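Local coordinates for Exo beta-1,2-glucooligosaccharide sophorohydrolase (non-reducing end) (Parabacteroides distasonis ATCC 8503, PDB 5Z06), which hydrolyses beta-1,2-glucan and beta-1,2-glucooligosaccharides as an exo-type enzyme, releasing sophorose from the non-reducing end of the chain, at residues N52-T57 against D175-L180; M89-R94 against N122-T127; A101-A106 against Y170-D175; Q116-R121 against V135-E140. One frame throughout, in Å; residues are numbered along the deposited sequence.

Contact 1 of 4, residues N52-T57 against D175-L180. With CA (calcium ion), chain C.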
loop_
_atom_site.group_PDB
_atom_site.type_symbol
_atom_site.label_atom_id
_atom_site.label_comp_id
_atom_site.label_asym_id
_atom_site.label_seq_id
_atom_site.Cartn_x
_atom_site.Cartn_y
_atom_site.Cartn_z
ATOM N N ASN A 52 -20.194 -5.477 -5.638
ATOM C CA ASN A 52 -20.350 -6.835 -6.051
ATOM C C ASN A 52 -20.535 -7.783 -4.896
ATOM O O ASN A 52 -20.423 -7.421 -3.715
ATOM C CB ASN A 52 -19.172 -7.232 -6.954
ATOM C CG ASN A 52 -17.829 -6.996 -6.302
ATOM O OD1 ASN A 52 -17.590 -7.443 -5.189
ATOM N ND2 ASN A 52 -16.946 -6.299 -6.994
ATOM N N SER A 53 -20.838 -9.010 -5.264
ATOM C CA SER A 53 -20.977 -10.087 -4.327
ATOM C C SER A 53 -20.320 -11.295 -4.939
ATOM O O SER A 53 -19.893 -11.258 -6.096
ATOM C CB SER A 53 -22.454 -10.353 -4.081
ATOM O OG SER A 53 -23.100 -10.721 -5.284
ATOM N N LEU A 54 -20.249 -12.359 -4.156
ATOM C CA LEU A 54 -19.713 -13.606 -4.614
ATOM C C LEU A 54 -20.840 -14.491 -5.082
ATOM O O LEU A 54 -21.886 -14.601 -4.420
ATOM C CB LEU A 54 -18.928 -14.291 -3.504
ATOM C CG LEU A 54 -17.665 -13.552 -3.074
ATOM C CD1 LEU A 54 -17.052 -14.256 -1.886
ATOM C CD2 LEU A 54 -16.662 -13.539 -4.205
ATOM N N GLU A 55 -20.613 -15.123 -6.228
ATOM C CA GLU A 55 -21.591 -15.993 -6.819
ATOM C C GLU A 55 -21.275 -17.391 -6.380
ATOM O O GLU A 55 -20.169 -17.874 -6.562
ATOM C CB GLU A 55 -21.559 -15.921 -8.341
ATOM C CG GLU A 55 -22.791 -16.557 -8.966
ATOM C CD GLU A 55 -22.629 -16.886 -10.428
ATOM O OE1 GLU A 55 -21.775 -16.268 -11.086
ATOM O OE2 GLU A 55 -23.352 -17.787 -10.917
ATOM N N LEU A 56 -22.271 -18.045 -5.811
ATOM C CA LEU A 56 -22.121 -19.415 -5.413
ATOM C C LEU A 56 -23.137 -20.224 -6.217
ATOM O O LEU A 56 -24.296 -20.361 -5.819
ATOM C CB LEU A 56 -22.315 -19.539 -3.897
ATOM C CG LEU A 56 -21.846 -20.882 -3.353
ATOM C CD1 LEU A 56 -20.335 -20.885 -3.195
ATOM C CD2 LEU A 56 -22.512 -21.206 -2.022
ATOM N N THR A 57 -22.700 -20.716 -7.372
ATOM C CA THR A 57 -23.569 -21.489 -8.265
ATOM C C THR A 57 -23.045 -22.894 -8.260
ATOM O O THR A 57 -21.872 -23.138 -8.574
ATOM C CB THR A 57 -23.654 -20.890 -9.670
ATOM O OG1 THR A 57 -24.393 -19.672 -9.587
ATOM C CG2 THR A 57 -24.361 -21.826 -10.663
ATOM N N ASP A 175 -22.591 -11.956 0.142
ATOM C CA ASP A 175 -21.962 -10.686 0.311
ATOM C C ASP A 175 -21.761 -10.411 1.810
ATOM O O ASP A 175 -22.402 -11.024 2.668
ATOM C CB ASP A 175 -22.840 -9.607 -0.332
ATOM C CG ASP A 175 -22.057 -8.403 -0.761
ATOM O OD1 ASP A 175 -20.824 -8.402 -0.621
ATOM O OD2 ASP A 175 -22.660 -7.433 -1.249
ATOM N N ASP A 176 -20.852 -9.496 2.104
ATOM C CA ASP A 176 -20.638 -8.989 3.453
ATOM C C ASP A 176 -20.449 -10.074 4.493
ATOM O O ASP A 176 -21.091 -10.082 5.545
ATOM C CB ASP A 176 -21.745 -8.034 3.782
ATOM C CG ASP A 176 -21.872 -6.986 2.733
ATOM O OD1 ASP A 176 -20.832 -6.389 2.387
ATOM O OD2 ASP A 176 -22.977 -6.801 2.210
ATOM N N ILE A 177 -19.538 -10.977 4.154
ATOM C CA ILE A 177 -19.176 -12.103 4.976
ATOM C C ILE A 177 -18.141 -11.564 5.931
ATOM O O ILE A 177 -17.043 -11.145 5.529
ATOM C CB ILE A 177 -18.580 -13.242 4.164
ATOM C CG1 ILE A 177 -19.496 -13.586 2.985
ATOM C CG2 ILE A 177 -18.367 -14.445 5.063
ATOM C CD1 ILE A 177 -18.922 -14.565 2.012
ATOM N N GLU A 178 -18.507 -11.545 7.201
ATOM C CA GLU A 178 -17.697 -10.900 8.210
ATOM C C GLU A 178 -18.041 -11.388 9.606
ATOM O O GLU A 178 -19.164 -11.874 9.866
ATOM C CB GLU A 178 -17.892 -9.380 8.144
ATOM C CG GLU A 178 -19.319 -8.920 8.358
ATOM C CD GLU A 178 -19.509 -7.440 8.103
ATOM O OE1 GLU A 178 -18.512 -6.681 8.015
ATOM O OE2 GLU A 178 -20.675 -7.032 7.997
ATOM N N LEU A 179 -17.063 -11.237 10.492
ATOM C CA LEU A 179 -17.262 -11.454 11.900
ATOM C C LEU A 179 -17.667 -10.132 12.518
ATOM O O LEU A 179 -17.052 -9.103 12.230
ATOM C CB LEU A 179 -15.998 -11.994 12.542
ATOM C CG LEU A 179 -15.441 -13.284 11.967
ATOM C CD1 LEU A 179 -14.300 -13.774 12.828
ATOM C CD2 LEU A 179 -16.514 -14.345 11.842
ATOM N N LEU A 180 -18.713 -10.164 13.340
ATOM C CA LEU A 180 -19.247 -8.985 14.017
ATOM C C LEU A 180 -19.393 -9.287 15.498
ATOM O O LEU A 180 -19.498 -10.452 15.879
ATOM C CB LEU A 180 -20.616 -8.613 13.472
ATOM C CG LEU A 180 -20.678 -8.064 12.053
ATOM C CD1 LEU A 180 -22.123 -7.899 11.598
ATOM C CD2 LEU A 180 -19.966 -6.724 11.955
HETATM CA CA CA C . -20.406 -6.217 -1.670
#
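Asn52, just before strand 53-59, and Asp175 of the antiparallel neighbour 169-180 meet at a calcium ion in one sheet of a beta-sandwich. This metal end is the tight part. The backbone O of Asn52 binds the calcium at 2.4 Å, and Asp175 grips it with both carboxylate oxygens, OD1 at 2.5 Å and OD2 at 2.6 Å. Glu12 O, Asn13 OD1 and Thr49 O bind it too, so three separate parts of the chain are tied to one ion. Asp175 reaches it because CG stands anti to the backbone N (chi1 -154°). Beside the metal, Ser53 CB lies against Asp175 CB at 3.8 Å, while Ser53 OG turns to Val46 O. The strands then part. The loose end, still buried, is a single methyl touch, Leu54 CD1 to Ile177 CD1 at 4.3 Å, with Phe11 and Phe10 of strand 9-11 packing on Leu54 and Ile177 respectively. No hydrogen bond joins the two segments directly; backbone pairing comes earlier on strand 169-180, Leu54 with Leu174 and Leu56 with Ile172. Asp176 has a left-handed backbone, and its N donates to Asp175 OD1 over 2.9 Å, from above the carboxylate plane.

Contact 2 of 4, residues M89-R94 against N122-T127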
loop_
_atom_site.group_PDB
_atom_site.type_symbol
_atom_site.label_atom_id
_atom_site.label_comp_id
_atom_site.label_asym_id
_atom_site.label_seq_id
_atom_site.Cartn_x
_atom_site.Cartn_y
_atom_site.Cartn_z
ATOM N N MET A 89 -23.439 -12.693 7.312
ATOM C CA MET A 89 -23.401 -12.605 5.857
ATOM C C MET A 89 -24.690 -11.994 5.341
ATOM O O MET A 89 -25.685 -11.870 6.063
ATOM C CB MET A 89 -23.283 -13.977 5.219
ATOM C CG MET A 89 -22.511 -14.994 6.017
ATOM S SD MET A 89 -22.254 -16.442 5.002
ATOM C CE MET A 89 -23.885 -17.158 5.040
ATOM N N GLN A 90 -24.664 -11.645 4.067
ATOM C CA GLN A 90 -25.855 -11.312 3.328
ATOM C C GLN A 90 -25.967 -12.420 2.290
ATOM O O GLN A 90 -24.986 -12.714 1.598
ATOM C CB GLN A 90 -25.719 -9.945 2.681
ATOM C CG GLN A 90 -25.727 -8.801 3.679
ATOM C CD GLN A 90 -27.107 -8.413 4.162
ATOM O OE1 GLN A 90 -28.128 -8.914 3.686
ATOM N NE2 GLN A 90 -27.147 -7.495 5.106
ATOM N N VAL A 91 -27.146 -13.048 2.210
ATOM C CA VAL A 91 -27.374 -14.212 1.359
ATOM C C VAL A 91 -28.582 -13.914 0.494
ATOM O O VAL A 91 -29.611 -13.461 0.976
ATOM C CB VAL A 91 -27.603 -15.482 2.180
ATOM C CG1 VAL A 91 -27.661 -16.724 1.301
ATOM C CG2 VAL A 91 -26.486 -15.658 3.184
ATOM N N ARG A 92 -28.436 -14.145 -0.799
ATOM C CA ARG A 92 -29.507 -13.913 -1.736
ATOM C C ARG A 92 -29.637 -15.151 -2.603
ATOM O O ARG A 92 -28.644 -15.685 -3.093
ATOM C CB ARG A 92 -29.201 -12.697 -2.581
ATOM C CG ARG A 92 -30.263 -12.342 -3.604
ATOM C CD ARG A 92 -29.654 -11.458 -4.663
ATOM N NE ARG A 92 -30.609 -11.029 -5.671
ATOM C CZ ARG A 92 -31.282 -9.886 -5.658
ATOM N NH1 ARG A 92 -31.155 -9.019 -4.658
ATOM N NH2 ARG A 92 -32.098 -9.615 -6.667
ATOM N N LEU A 93 -30.870 -15.608 -2.772
ATOM C CA LEU A 93 -31.143 -16.784 -3.566
ATOM C C LEU A 93 -31.669 -16.293 -4.894
ATOM O O LEU A 93 -32.533 -15.419 -4.945
ATOM C CB LEU A 93 -32.157 -17.654 -2.866
ATOM C CG LEU A 93 -31.614 -18.556 -1.770
ATOM C CD1 LEU A 93 -30.797 -17.827 -0.710
ATOM C CD2 LEU A 93 -32.813 -19.230 -1.139
ATOM N N ARG A 94 -31.114 -16.811 -5.979
ATOM C CA ARG A 94 -31.597 -16.426 -7.289
ATOM C C ARG A 94 -33.007 -16.972 -7.525
ATOM O O ARG A 94 -33.846 -16.254 -8.057
ATOM C CB ARG A 94 -30.657 -16.906 -8.374
ATOM C CG ARG A 94 -30.896 -16.244 -9.706
ATOM C CD ARG A 94 -29.815 -16.657 -10.678
ATOM N NE ARG A 94 -30.024 -16.032 -11.977
ATOM C CZ ARG A 94 -30.775 -16.531 -12.957
ATOM N NH1 ARG A 94 -31.435 -17.694 -12.827
ATOM N NH2 ARG A 94 -30.879 -15.848 -14.090
ATOM N N ASN A 122 -30.719 -23.163 8.789
ATOM C CA ASN A 122 -31.009 -22.864 10.192
ATOM C C ASN A 122 -30.849 -21.415 10.597
ATOM O O ASN A 122 -31.270 -21.058 11.692
ATOM C CB ASN A 122 -30.125 -23.717 11.092
ATOM C CG ASN A 122 -30.390 -25.177 10.915
ATOM O OD1 ASN A 122 -31.469 -25.558 10.510
ATOM N ND2 ASN A 122 -29.410 -25.994 11.189
ATOM N N TYR A 123 -30.221 -20.599 9.746
ATOM C CA TYR A 123 -30.000 -19.175 10.014
ATOM C C TYR A 123 -30.631 -18.269 8.982
ATOM O O TYR A 123 -30.334 -17.071 8.933
ATOM C CB TYR A 123 -28.508 -18.909 10.070
ATOM C CG TYR A 123 -27.837 -19.832 11.013
ATOM C CD1 TYR A 123 -27.867 -19.586 12.373
ATOM C CD2 TYR A 123 -27.245 -20.996 10.567
ATOM C CE1 TYR A 123 -27.274 -20.457 13.268
ATOM C CE2 TYR A 123 -26.645 -21.877 11.449
ATOM C CZ TYR A 123 -26.668 -21.598 12.797
ATOM O OH TYR A 123 -26.071 -22.455 13.670
ATOM N N LEU A 124 -31.524 -18.842 8.188
ATOM C CA LEU A 124 -32.202 -18.150 7.122
ATOM C C LEU A 124 -33.675 -18.243 7.492
ATOM O O LEU A 124 -34.312 -19.270 7.311
ATOM C CB LEU A 124 -31.883 -18.859 5.797
ATOM C CG LEU A 124 -31.501 -18.096 4.521
ATOM C CD1 LEU A 124 -31.359 -16.597 4.685
ATOM C CD2 LEU A 124 -30.221 -18.688 3.953
ATOM N N LYS A 125 -34.195 -17.172 8.072
ATOM C CA LYS A 125 -35.617 -17.104 8.415
ATOM C C LYS A 125 -36.403 -17.238 7.115
ATOM O O LYS A 125 -37.267 -18.091 6.973
ATOM C CB LYS A 125 -35.957 -15.762 9.094
ATOM C CG LYS A 125 -36.892 -15.871 10.292
ATOM C CD LYS A 125 -37.955 -14.775 10.268
ATOM C CE LYS A 125 -38.847 -14.803 11.505
ATOM N NZ LYS A 125 -38.362 -13.863 12.565
ATOM N N ASP A 126 -36.023 -16.406 6.159
ATOM C CA ASP A 126 -36.744 -16.177 4.936
ATOM C C ASP A 126 -35.868 -16.646 3.758
ATOM O O ASP A 126 -34.791 -16.097 3.532
ATOM C CB ASP A 126 -37.019 -14.668 4.881
ATOM C CG ASP A 126 -37.853 -14.256 3.708
ATOM O OD1 ASP A 126 -38.125 -15.090 2.823
ATOM O OD2 ASP A 126 -38.235 -13.066 3.679
ATOM N N THR A 127 -36.327 -17.668 3.033
ATOM C CA THR A 127 -35.672 -18.149 1.816
ATOM C C THR A 127 -36.340 -17.661 0.513
ATOM O O THR A 127 -36.162 -18.263 -0.552
ATOM C CB THR A 127 -35.615 -19.689 1.809
ATOM O OG1 THR A 127 -36.940 -20.218 1.943
ATOM C CG2 THR A 127 -34.754 -20.197 2.953
#
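Val91 and Leu93, two residues apart on strand 86-93, both turn their side chains toward the loop 122-127, where each meets one residue at an oblique angle. The Val91 methyl CG1, carried anti to the backbone N (chi1 -173°), touches CD2 of Leu124 at 4.2 Å. Leu124 points back at the strand, so these two branched groups span a backbone separation of 8.5 Å between their CA atoms. Leu93 reaches the loop with CD2, which lies 3.5 Å from the carbonyl O of Thr127 and 4.1 Å from its CB; the methyl therefore rests on both main chain and side-chain root. Here the backbones come closer, with the CA atoms of Leu93 and Thr127 7.2 Å apart. No hydrogen bond crosses the contact; apart from the Thr127 carbonyl it is carbon packing. Behind it, Val91 also touches Val135, Leu93 touches Ile172, and Leu124 leans on Leu102 and His133. This is a loop folding over the hydrophobic face of a sheet, here the connection between strands 118-119 and 132-138 of a beta-sandwich.

Contact 3 of 4, residues A101-A106 against Y170-D175. With CA (calcium ion), chain C.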
loop_
_atom_site.group_PDB
_atom_site.type_symbol
_atom_site.label_atom_id
_atom_site.label_comp_id
_atom_site.label_asym_id
_atom_site.label_seq_id
_atom_site.Cartn_x
_atom_site.Cartn_y
_atom_site.Cartn_z
ATOM N N ALA A 101 -31.168 -27.712 0.452
ATOM C CA ALA A 101 -30.196 -27.774 -0.649
ATOM C C ALA A 101 -29.142 -26.665 -0.534
ATOM O O ALA A 101 -28.083 -26.751 -1.168
ATOM C CB ALA A 101 -30.907 -27.676 -1.988
ATOM N N LEU A 102 -29.446 -25.645 0.277
ATOM C CA LEU A 102 -28.486 -24.614 0.668
ATOM C C LEU A 102 -27.240 -25.234 1.262
ATOM O O LEU A 102 -27.295 -26.370 1.756
ATOM C CB LEU A 102 -29.062 -23.651 1.698
ATOM C CG LEU A 102 -30.181 -22.718 1.269
ATOM C CD1 LEU A 102 -30.757 -22.080 2.519
ATOM C CD2 LEU A 102 -29.652 -21.665 0.307
ATOM N N PRO A 103 -26.115 -24.490 1.221
ATOM C CA PRO A 103 -24.865 -25.104 1.639
ATOM C C PRO A 103 -24.752 -25.354 3.141
ATOM O O PRO A 103 -25.445 -24.738 3.942
ATOM C CB PRO A 103 -23.810 -24.094 1.173
ATOM C CG PRO A 103 -24.498 -23.232 0.173
ATOM C CD PRO A 103 -25.892 -23.147 0.656
ATOM N N ASN A 104 -23.908 -26.302 3.494
ATOM C CA ASN A 104 -23.380 -26.373 4.833
ATOM C C ASN A 104 -22.195 -25.416 4.906
ATOM O O ASN A 104 -21.513 -25.158 3.912
ATOM C CB ASN A 104 -22.939 -27.791 5.200
ATOM C CG ASN A 104 -24.102 -28.782 5.244
ATOM O OD1 ASN A 104 -25.269 -28.403 5.383
ATOM N ND2 ASN A 104 -23.780 -30.057 5.111
ATOM N N ILE A 105 -21.969 -24.898 6.103
ATOM C CA ILE A 105 -21.036 -23.826 6.309
ATOM C C ILE A 105 -20.236 -24.103 7.561
ATOM O O ILE A 105 -20.777 -24.564 8.555
ATOM C CB ILE A 105 -21.737 -22.447 6.370
ATOM C CG1 ILE A 105 -20.730 -21.344 6.679
ATOM C CG2 ILE A 105 -22.864 -22.424 7.390
ATOM C CD1 ILE A 105 -21.268 -19.971 6.323
ATOM N N ALA A 106 -18.955 -23.784 7.475
ATOM C CA ALA A 106 -17.972 -24.050 8.487
ATOM C C ALA A 106 -16.922 -22.962 8.399
ATOM O O ALA A 106 -16.979 -22.073 7.535
ATOM C CB ALA A 106 -17.335 -25.407 8.271
ATOM N N TYR A 170 -28.308 -24.419 -8.331
ATOM C CA TYR A 170 -28.757 -23.265 -7.572
ATOM C C TYR A 170 -27.685 -22.220 -7.700
ATOM O O TYR A 170 -26.513 -22.531 -7.832
ATOM C CB TYR A 170 -28.967 -23.609 -6.096
ATOM C CG TYR A 170 -29.995 -24.670 -5.881
ATOM C CD1 TYR A 170 -31.340 -24.395 -6.052
ATOM C CD2 TYR A 170 -29.624 -25.965 -5.520
ATOM C CE1 TYR A 170 -32.296 -25.374 -5.870
ATOM C CE2 TYR A 170 -30.574 -26.952 -5.332
ATOM C CZ TYR A 170 -31.906 -26.651 -5.509
ATOM O OH TYR A 170 -32.859 -27.616 -5.319
ATOM N N THR A 171 -28.114 -20.977 -7.679
ATOM C CA THR A 171 -27.224 -19.857 -7.629
ATOM C C THR A 171 -27.659 -19.100 -6.405
ATOM O O THR A 171 -28.813 -18.652 -6.321
ATOM C CB THR A 171 -27.364 -18.956 -8.851
ATOM O OG1 THR A 171 -26.777 -19.606 -9.969
ATOM C CG2 THR A 171 -26.657 -17.630 -8.636
ATOM N N ILE A 172 -26.739 -18.964 -5.457
ATOM C CA ILE A 172 -26.923 -17.996 -4.388
ATOM C C ILE A 172 -25.779 -16.986 -4.452
ATOM O O ILE A 172 -24.690 -17.283 -4.951
ATOM C CB ILE A 172 -27.076 -18.669 -3.000
ATOM C CG1 ILE A 172 -25.769 -19.302 -2.537
ATOM C CG2 ILE A 172 -28.213 -19.699 -3.062
ATOM C CD1 ILE A 172 -25.838 -19.979 -1.189
ATOM N N TYR A 173 -26.051 -15.792 -3.961
ATOM C CA TYR A 173 -25.058 -14.777 -3.847
ATOM C C TYR A 173 -24.743 -14.545 -2.383
ATOM O O TYR A 173 -25.634 -14.531 -1.544
ATOM C CB TYR A 173 -25.540 -13.506 -4.500
ATOM C CG TYR A 173 -25.962 -13.725 -5.915
ATOM C CD1 TYR A 173 -25.038 -13.673 -6.949
ATOM C CD2 TYR A 173 -27.288 -14.006 -6.231
ATOM C CE1 TYR A 173 -25.429 -13.869 -8.266
ATOM C CE2 TYR A 173 -27.683 -14.202 -7.544
ATOM C CZ TYR A 173 -26.753 -14.128 -8.551
ATOM O OH TYR A 173 -27.131 -14.336 -9.844
ATOM N N LEU A 174 -23.455 -14.383 -2.099
ATOM C CA LEU A 174 -22.959 -14.142 -0.756
ATOM C C LEU A 174 -22.229 -12.819 -0.789
ATOM O O LEU A 174 -21.385 -12.583 -1.656
ATOM C CB LEU A 174 -22.010 -15.241 -0.330
ATOM C CG LEU A 174 -22.530 -16.655 -0.571
ATOM C CD1 LEU A 174 -21.425 -17.626 -0.192
ATOM C CD2 LEU A 174 -23.795 -16.938 0.229
ATOM N N ASP A 175 -22.591 -11.956 0.142
ATOM C CA ASP A 175 -21.962 -10.686 0.311
ATOM C C ASP A 175 -21.761 -10.411 1.810
ATOM O O ASP A 175 -22.402 -11.024 2.668
ATOM C CB ASP A 175 -22.840 -9.607 -0.332
ATOM C CG ASP A 175 -22.057 -8.403 -0.761
ATOM O OD1 ASP A 175 -20.824 -8.402 -0.621
ATOM O OD2 ASP A 175 -22.660 -7.433 -1.249
HETATM CA CA CA C . -20.406 -6.217 -1.670
#
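Ala101 sets its methyl obliquely against the ring of Tyr170, CB lying 3.4 Å from CE2 and 3.8 Å from CZ, near the corner that carries the hydroxyl. Tyr170 CG lies beside the backbone N and anti to the carbonyl carbon (chi1 -61°), which carries the ring out toward the loop, and its OH is hydrogen-bonded to Asp166 and Asn168. Two residues on, Ile172 serves two neighbours with different branches. Its CG1 occupies the place between backbone N and carbonyl carbon (chi1 69°), and from there CD1 reaches to the CD-CG side of Pro103, 3.7 Å from CD. The other branch, CG2, crosses CD2 of Leu102 at 4.2 Å. Pro103 also packs on Leu56 and Tyr58 of the adjoining strand 53-59. A valine in place of Tyr170 would probably leave Asp166 and Asn168 without their hydroxyl partner and open a gap beside the Ala101 methyl. The loop leading into strand 104-109 is thus laid on strand 169-180 between the layers of the beta-sandwich. With no polar pair across it, the attachment rests on shape and exclusion of water, while the tyrosine hydroxyl has its hydrogen bonds with Asp166 and Asn168, outside the contact.

Contact 4 of 4, residues Q116-R121 against V135-E140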
loop_
_atom_site.group_PDB
_atom_site.type_symbol
_atom_site.label_atom_id
_atom_site.label_comp_id
_atom_site.label_asym_id
_atom_site.label_seq_id
_atom_site.Cartn_x
_atom_site.Cartn_y
_atom_site.Cartn_z
ATOM N N GLN A 116 -17.018 -27.691 12.920
ATOM C CA GLN A 116 -18.180 -28.425 12.460
ATOM C C GLN A 116 -18.949 -27.569 11.432
ATOM O O GLN A 116 -18.918 -26.325 11.473
ATOM C CB GLN A 116 -19.073 -28.821 13.642
ATOM C CG GLN A 116 -19.799 -27.648 14.300
ATOM C CD GLN A 116 -20.181 -27.899 15.757
ATOM O OE1 GLN A 116 -19.336 -28.216 16.585
ATOM N NE2 GLN A 116 -21.457 -27.729 16.072
ATOM N N TYR A 117 -19.603 -28.260 10.503
ATOM C CA TYR A 117 -20.463 -27.638 9.511
ATOM C C TYR A 117 -21.879 -27.479 10.040
ATOM O O TYR A 117 -22.427 -28.377 10.661
ATOM C CB TYR A 117 -20.506 -28.469 8.227
ATOM C CG TYR A 117 -19.306 -28.261 7.350
ATOM C CD1 TYR A 117 -18.145 -29.009 7.553
ATOM C CD2 TYR A 117 -19.321 -27.304 6.314
ATOM C CE1 TYR A 117 -17.028 -28.822 6.757
ATOM C CE2 TYR A 117 -18.209 -27.109 5.505
ATOM C CZ TYR A 117 -17.059 -27.870 5.742
ATOM O OH TYR A 117 -15.937 -27.724 4.973
ATOM N N LEU A 118 -22.467 -26.328 9.757
ATOM C CA LEU A 118 -23.824 -26.032 10.114
ATOM C C LEU A 118 -24.607 -25.920 8.828
ATOM O O LEU A 118 -24.058 -25.508 7.817
ATOM C CB LEU A 118 -23.880 -24.710 10.860
ATOM C CG LEU A 118 -23.055 -24.654 12.144
ATOM C CD1 LEU A 118 -22.990 -23.213 12.617
ATOM C CD2 LEU A 118 -23.662 -25.574 13.204
ATOM N N ASN A 119 -25.887 -26.286 8.879
ATOM C CA ASN A 119 -26.783 -26.137 7.754
ATOM C C ASN A 119 -27.138 -24.671 7.710
ATOM O O ASN A 119 -27.578 -24.099 8.704
ATOM C CB ASN A 119 -28.071 -26.962 7.924
ATOM C CG ASN A 119 -27.807 -28.431 8.202
ATOM O OD1 ASN A 119 -28.297 -28.981 9.188
ATOM N ND2 ASN A 119 -27.033 -29.065 7.350
ATOM N N LEU A 120 -26.963 -24.064 6.546
ATOM C CA LEU A 120 -27.208 -22.643 6.400
ATOM C C LEU A 120 -28.687 -22.281 6.518
ATOM O O LEU A 120 -29.016 -21.141 6.874
ATOM C CB LEU A 120 -26.613 -22.134 5.077
ATOM C CG LEU A 120 -26.614 -20.626 4.798
ATOM C CD1 LEU A 120 -25.994 -19.834 5.937
ATOM C CD2 LEU A 120 -25.880 -20.334 3.497
ATOM N N ARG A 121 -29.562 -23.255 6.233
ATOM C CA ARG A 121 -31.025 -23.121 6.381
ATOM C C ARG A 121 -31.465 -22.702 7.786
ATOM O O ARG A 121 -32.453 -21.973 7.949
ATOM C CB ARG A 121 -31.726 -24.444 6.022
ATOM C CG ARG A 121 -31.596 -25.563 7.065
ATOM C CD ARG A 121 -32.365 -26.817 6.688
ATOM N NE ARG A 121 -33.767 -26.502 6.423
ATOM C CZ ARG A 121 -34.692 -27.387 6.060
ATOM N NH1 ARG A 121 -34.399 -28.681 5.938
ATOM N NH2 ARG A 121 -35.931 -26.967 5.834
ATOM N N VAL A 135 -27.896 -12.983 7.505
ATOM C CA VAL A 135 -27.679 -14.210 8.229
ATOM C C VAL A 135 -26.669 -13.906 9.323
ATOM O O VAL A 135 -25.681 -13.228 9.066
ATOM C CB VAL A 135 -27.128 -15.291 7.294
ATOM C CG1 VAL A 135 -26.682 -16.527 8.058
ATOM C CG2 VAL A 135 -28.182 -15.660 6.272
ATOM N N SER A 136 -26.940 -14.393 10.537
ATOM C CA SER A 136 -25.997 -14.341 11.661
ATOM C C SER A 136 -25.867 -15.729 12.221
ATOM O O SER A 136 -26.850 -16.332 12.640
ATOM C CB SER A 136 -26.485 -13.422 12.771
ATOM O OG SER A 136 -26.531 -12.085 12.337
ATOM N N ILE A 137 -24.657 -16.246 12.220
ATOM C CA ILE A 137 -24.387 -17.539 12.786
ATOM C C ILE A 137 -23.554 -17.221 14.002
ATOM O O ILE A 137 -22.449 -16.690 13.854
ATOM C CB ILE A 137 -23.608 -18.446 11.824
ATOM C CG1 ILE A 137 -24.376 -18.602 10.515
ATOM C CG2 ILE A 137 -23.347 -19.801 12.475
ATOM C CD1 ILE A 137 -23.550 -19.113 9.362
ATOM N N PRO A 138 -24.090 -17.508 15.207
ATOM C CA PRO A 138 -23.249 -17.394 16.366
ATOM C C PRO A 138 -22.009 -18.247 16.184
ATOM O O PRO A 138 -22.109 -19.412 15.775
ATOM C CB PRO A 138 -24.141 -17.944 17.503
ATOM C CG PRO A 138 -25.519 -17.585 17.087
ATOM C CD PRO A 138 -25.500 -17.778 15.585
ATOM N N LEU A 139 -20.853 -17.675 16.491
ATOM C CA LEU A 139 -19.602 -18.398 16.403
ATOM C C LEU A 139 -19.603 -19.593 17.340
ATOM O O LEU A 139 -19.033 -20.638 17.039
ATOM C CB LEU A 139 -18.424 -17.452 16.679
ATOM C CG LEU A 139 -18.213 -16.405 15.572
ATOM C CD1 LEU A 139 -17.052 -15.494 15.930
ATOM C CD2 LEU A 139 -17.945 -17.036 14.209
ATOM N N GLU A 140 -20.228 -19.404 18.491
ATOM C CA GLU A 140 -20.667 -20.484 19.400
ATOM C C GLU A 140 -21.122 -21.767 18.663
ATOM O O GLU A 140 -20.617 -22.861 18.947
ATOM C CB GLU A 140 -21.817 -19.920 20.232
ATOM C CG GLU A 140 -22.025 -20.524 21.597
ATOM C CD GLU A 140 -23.214 -19.896 22.297
ATOM O OE1 GLU A 140 -23.746 -18.882 21.787
ATOM O OE2 GLU A 140 -23.619 -20.420 23.348
#
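Leu118 N is hydrogen-bonded to Ile105 O over 2.7 Å, which fixes the short strand 118-119 to strand 104-109 and presents the Leu118 side chain to Ile137. On the other side, Val135 and Ile137 are held by backbone bonds to Met89 and Leu87 of strand 86-93. Leu118 and Ile137 lie alongside one another, pointing opposite ways, and CD1 of the leucine comes to 3.4 Å from CG2 of the isoleucine, tighter than ordinary van der Waals contact. That methyl is the branch anti to the Ile137 backbone N, while the longer arm, CG1, lies beside the N (chi1 -57°). The two strands belong to the opposed antiparallel sheets of a beta-sandwich, so these aliphatic chains pack between them, near the edge; 118-119 is an outermost strand of its five-stranded sheet. Further along, Leu120 extends CG anti to its backbone N (chi1 -173°), and its CD1 is shared by two partners: Val135 CG1 at 4.0 Å, met obliquely, and Ile137 CD1 at 4.3 Å. Tyr123 comes against Leu118, and Phe142 against Ile137.

All four contacts lie in one beta-sandwich, contact 1 within a sheet, contact 2 between a sheet and the loop after strand 118-119, and contacts 3 and 4 between its layers. Asp175 belongs to both contacts 1 and 3, whose centres are about 10 Å apart, so strand 169-180 runs from the calcium into the packing with 101-106. Contact 2 joins contacts 1 and 3 through Gln90 N to Asp175 O, 2.7 Å; the Val91 side chain is about 12 Å from the metal. Contacts 2 and 4 meet where Met89 O bonds Val135 N at 2.9 Å, and contacts 3 and 4 where Asn119 ND2 bonds Asn104 OD1 at 2.7 Å. Contacts 2, 3 and 4 are nested along the chain inside the loop closed by contact 1.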